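PDB 6QE6: tRNA (Adenine(22)-N(1))-methyltransferase from Mycoplasma capricolum subsp. capricolum, which probably transfers a methyl group from S-adenosyl-L-methionine to the N1 atom of adenine 22 in tRNA. Local coordinates for residues H46-Q55 / N78-I88. Residues are numbered along the deposited sequence; the frame is centred on the assembly and turned at random.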
loop_
_atom_site.group_PDB
_atom_site.type_symbol
_atom_site.label_atom_id
_atom_site.label_comp_id
_atom_site.label_asym_id
_atom_site.label_seq_id
_atom_site.Cartn_x
_atom_site.Cartn_y
_atom_site.Cartn_z
ATOM N N HIS A 46 -6.522 10.330 11.584
ATOM C CA HIS A 46 -7.787 10.769 12.167
ATOM C C HIS A 46 -8.904 9.743 12.007
ATOM O O HIS A 46 -10.075 10.083 12.221
ATOM C CB HIS A 46 -8.224 12.114 11.576
ATOM C CG HIS A 46 -7.469 13.292 12.126
ATOM N ND1 HIS A 46 -7.891 14.596 11.952
ATOM C CD2 HIS A 46 -6.317 13.360 12.839
ATOM C CE1 HIS A 46 -7.028 15.415 12.529
ATOM N NE2 HIS A 46 -6.063 14.691 13.073
ATOM N N ALA A 47 -8.571 8.503 11.634
ATOM C CA ALA A 47 -9.489 7.366 11.701
ATOM C C ALA A 47 -10.710 7.534 10.805
ATOM O O ALA A 47 -11.717 6.846 11.002
ATOM C CB ALA A 47 -9.939 7.097 13.141
ATOM N N TYR A 48 -10.636 8.433 9.817
ATOM C CA TYR A 48 -11.743 8.593 8.879
ATOM C C TYR A 48 -11.961 7.345 8.024
ATOM O O TYR A 48 -13.097 7.056 7.639
ATOM C CB TYR A 48 -11.509 9.824 7.997
ATOM C CG TYR A 48 -11.733 11.148 8.718
ATOM C CD1 TYR A 48 -12.926 11.405 9.379
ATOM C CD2 TYR A 48 -10.754 12.137 8.731
ATOM C CE1 TYR A 48 -13.147 12.603 10.042
ATOM C CE2 TYR A 48 -10.962 13.346 9.387
ATOM C CZ TYR A 48 -12.166 13.573 10.045
ATOM O OH TYR A 48 -12.398 14.770 10.705
ATOM N N LEU A 49 -10.898 6.581 7.720
ATOM C CA LEU A 49 -11.108 5.327 6.995
ATOM C C LEU A 49 -11.791 4.273 7.866
ATOM O O LEU A 49 -12.787 3.677 7.407
ATOM C CB LEU A 49 -9.786 4.823 6.400
ATOM C CG LEU A 49 -9.804 3.431 5.747
ATOM C CD1 LEU A 49 -10.723 3.403 4.540
ATOM C CD2 LEU A 49 -8.389 2.962 5.336
ATOM N N PRO A 50 -11.339 3.986 9.099
ATOM C CA PRO A 50 -12.136 3.089 9.957
ATOM C C PRO A 50 -13.570 3.547 10.140
ATOM O O PRO A 50 -14.489 2.721 10.083
ATOM C CB PRO A 50 -11.362 3.095 11.283
ATOM C CG PRO A 50 -9.961 3.333 10.892
ATOM C CD PRO A 50 -10.025 4.274 9.705
ATOM N N ILE A 51 -13.783 4.849 10.362
ATOM C CA ILE A 51 -15.133 5.380 10.533
ATOM C C ILE A 51 -15.976 5.111 9.292
ATOM O O ILE A 51 -17.086 4.579 9.382
ATOM C CB ILE A 51 -15.072 6.882 10.875
ATOM C CG1 ILE A 51 -14.598 7.075 12.318
ATOM C CG2 ILE A 51 -16.420 7.562 10.643
ATOM C CD1 ILE A 51 -14.033 8.443 12.580
ATOM N N TYR A 52 -15.457 5.456 8.111
ATOM C CA TYR A 52 -16.189 5.196 6.872
ATOM C C TYR A 52 -16.564 3.720 6.739
ATOM O O TYR A 52 -17.717 3.385 6.432
ATOM C CB TYR A 52 -15.357 5.636 5.667
ATOM C CG TYR A 52 -16.035 5.379 4.345
ATOM C CD1 TYR A 52 -16.807 6.376 3.748
ATOM C CD2 TYR A 52 -15.919 4.143 3.691
ATOM C CE1 TYR A 52 -17.450 6.172 2.536
ATOM C CE2 TYR A 52 -16.567 3.916 2.464
ATOM C CZ TYR A 52 -17.330 4.949 1.892
ATOM O OH TYR A 52 -17.979 4.785 0.685
ATOM N N LEU A 53 -15.585 2.823 6.951
ATOM C CA LEU A 53 -15.812 1.392 6.762
ATOM C C LEU A 53 -16.875 0.860 7.717
ATOM O O LEU A 53 -17.713 0.036 7.332
ATOM C CB LEU A 53 -14.504 0.623 6.948
ATOM C CG LEU A 53 -13.423 0.794 5.881
ATOM C CD1 LEU A 53 -12.160 0.134 6.360
ATOM C CD2 LEU A 53 -13.873 0.192 4.564
ATOM N N VAL A 54 -16.857 1.320 8.966
ATOM C CA VAL A 54 -17.880 0.879 9.908
ATOM C C VAL A 54 -19.242 1.467 9.537
ATOM O O VAL A 54 -20.255 0.762 9.537
ATOM C CB VAL A 54 -17.467 1.236 11.344
ATOM C CG1 VAL A 54 -18.680 1.209 12.272
ATOM C CG2 VAL A 54 -16.398 0.258 11.818
ATOM N N GLN A 55 -19.283 2.754 9.183
ATOM C CA GLN A 55 -20.551 3.381 8.814
ATOM C C GLN A 55 -21.208 2.683 7.631
ATOM O O GLN A 55 -22.434 2.592 7.573
ATOM C CB GLN A 55 -20.340 4.861 8.500
ATOM C CG GLN A 55 -20.131 5.711 9.743
ATOM C CD GLN A 55 -19.986 7.187 9.441
ATOM O OE1 GLN A 55 -19.352 7.575 8.456
ATOM N NE2 GLN A 55 -20.556 8.023 10.304
ATOM N N ASN A 78 -13.179 11.878 17.113
ATOM C CA ASN A 78 -13.957 11.610 15.903
ATOM C C ASN A 78 -14.842 10.373 16.069
ATOM O O ASN A 78 -16.024 10.391 15.703
ATOM C CB ASN A 78 -13.023 11.449 14.702
ATOM C CG ASN A 78 -12.728 12.762 14.012
ATOM O OD1 ASN A 78 -13.626 13.580 13.800
ATOM N ND2 ASN A 78 -11.462 12.978 13.658
ATOM N N VAL A 79 -14.277 9.280 16.610
ATOM C CA VAL A 79 -15.058 8.065 16.858
ATOM C C VAL A 79 -16.226 8.370 17.794
ATOM O O VAL A 79 -17.331 7.821 17.646
ATOM C CB VAL A 79 -14.153 6.944 17.425
ATOM C CG1 VAL A 79 -14.982 5.756 17.899
ATOM C CG2 VAL A 79 -13.144 6.492 16.390
ATOM N N GLU A 80 -16.003 9.260 18.765
ATOM C CA GLU A 80 -17.062 9.605 19.705
ATOM C C GLU A 80 -18.151 10.432 19.035
ATOM O O GLU A 80 -19.341 10.203 19.277
ATOM C CB GLU A 80 -16.472 10.338 20.909
ATOM C CG GLU A 80 -16.200 9.418 22.088
ATOM C CD GLU A 80 -14.874 9.679 22.792
ATOM O OE1 GLU A 80 -14.465 8.829 23.622
ATOM O OE2 GLU A 80 -14.249 10.729 22.530
ATOM N N LYS A 81 -17.773 11.375 18.165
ATOM C CA LYS A 81 -18.777 12.272 17.600
ATOM C C LYS A 81 -19.701 11.550 16.623
ATOM O O LYS A 81 -20.791 12.048 16.340
ATOM C CB LYS A 81 -18.106 13.479 16.921
ATOM C CG LYS A 81 -17.831 13.286 15.436
ATOM C CD LYS A 81 -16.666 14.134 14.925
ATOM C CE LYS A 81 -17.054 15.581 14.627
ATOM N NZ LYS A 81 -18.244 15.698 13.729
ATOM N N PHE A 82 -19.306 10.389 16.103
ATOM C CA PHE A 82 -20.173 9.586 15.244
ATOM C C PHE A 82 -20.836 8.435 15.984
ATOM O O PHE A 82 -21.622 7.700 15.376
ATOM C CB PHE A 82 -19.391 9.038 14.045
ATOM C CG PHE A 82 -18.961 10.100 13.067
ATOM C CD1 PHE A 82 -19.825 10.543 12.072
ATOM C CD2 PHE A 82 -17.693 10.646 13.133
ATOM C CE1 PHE A 82 -19.434 11.512 11.175
ATOM C CE2 PHE A 82 -17.307 11.625 12.237
ATOM C CZ PHE A 82 -18.176 12.051 11.262
ATOM N N GLY A 83 -20.535 8.260 17.267
ATOM C CA GLY A 83 -21.179 7.242 18.079
ATOM C C GLY A 83 -20.698 5.832 17.815
ATOM O O GLY A 83 -21.503 4.888 17.864
ATOM N N LEU A 84 -19.397 5.655 17.556
ATOM C CA LEU A 84 -18.862 4.366 17.130
ATOM C C LEU A 84 -17.857 3.777 18.117
ATOM O O LEU A 84 -17.105 2.873 17.749
ATOM C CB LEU A 84 -18.237 4.495 15.739
ATOM C CG LEU A 84 -19.259 4.777 14.631
ATOM C CD1 LEU A 84 -18.623 5.008 13.266
ATOM C CD2 LEU A 84 -20.305 3.654 14.558
ATOM N N THR A 85 -17.841 4.239 19.370
ATOM C CA THR A 85 -16.826 3.763 20.306
ATOM C C THR A 85 -16.951 2.274 20.592
ATOM O O THR A 85 -15.960 1.649 20.991
ATOM C CB THR A 85 -16.889 4.522 21.631
ATOM O OG1 THR A 85 -18.068 4.132 22.340
ATOM C CG2 THR A 85 -16.913 6.024 21.384
ATOM N N GLY A 86 -18.132 1.689 20.400
ATOM C CA GLY A 86 -18.271 0.253 20.537
ATOM C C GLY A 86 -17.845 -0.572 19.341
ATOM O O GLY A 86 -17.929 -1.805 19.395
ATOM N N GLN A 87 -17.397 0.071 18.259
ATOM C CA GLN A 87 -17.030 -0.631 17.035
ATOM C C GLN A 87 -15.615 -0.281 16.593
ATOM O O GLN A 87 -14.971 -1.083 15.915
ATOM C CB GLN A 87 -18.010 -0.327 15.904
ATOM C CG GLN A 87 -19.419 -0.919 16.095
ATOM C CD GLN A 87 -20.338 -0.055 16.991
ATOM O OE1 GLN A 87 -20.421 1.169 16.836
ATOM N NE2 GLN A 87 -21.039 -0.708 17.923
ATOM N N ILE A 88 -15.116 0.902 16.949
ATOM C CA ILE A 88 -13.768 1.309 16.575
ATOM C C ILE A 88 -12.955 1.551 17.840
ATOM O O ILE A 88 -13.440 2.174 18.788
ATOM C CB ILE A 88 -13.791 2.551 15.667
ATOM C CG1 ILE A 88 -14.600 2.236 14.414
ATOM C CG2 ILE A 88 -12.386 2.985 15.282
ATOM C CD1 ILE A 88 -14.750 3.406 13.486
#
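Ile-51 is the main bump of helix 48-55, fitting a hollow built by Asn-78, Val-79, Phe-82, Leu-84 and Ile-88. Its CD1 reaches the Asn-78 CB (3.8 Å), while CG2, anti to the backbone N, lies over one face of the Phe-82 ring near its rim, 4.2 Å from CD2. In return, Ile-88 sets CD1 against the backbone in a hollow bounded by Pro-50, Ile-51 and Val-54, 3.5 Å from Pro-50 O and 3.6 Å from Ile-51 CA. One turn on, Val-54 splits its branches: CG1 meets Leu-84 CD2 tip to tip (3.7 Å), and CG2 lies against Ile-88 CG1, where the two side chains run past each other in opposite directions. At the margin, the Gln-55 amide stands nearly upright to the Phe-82 ring (86°), its NE2 3.2 Å from Phe-82 CD1. A Schellman motif at Gly-83 closes helix 69-81, and Leu-84 beyond it points toward helix 48-55. In the methyltransferase's Rossmann-like fold, these helices pack side by side on one face of the sheet, with strand 59-66 between them in the chain; Pro-50 also touches Ala-62 and Ala-64 of that strand. No hydrogen bond crosses the contact; even Asn-78 ND2 stays 3.5 Å from His-46 O, so cohesion rests chiefly on apolar shape fit.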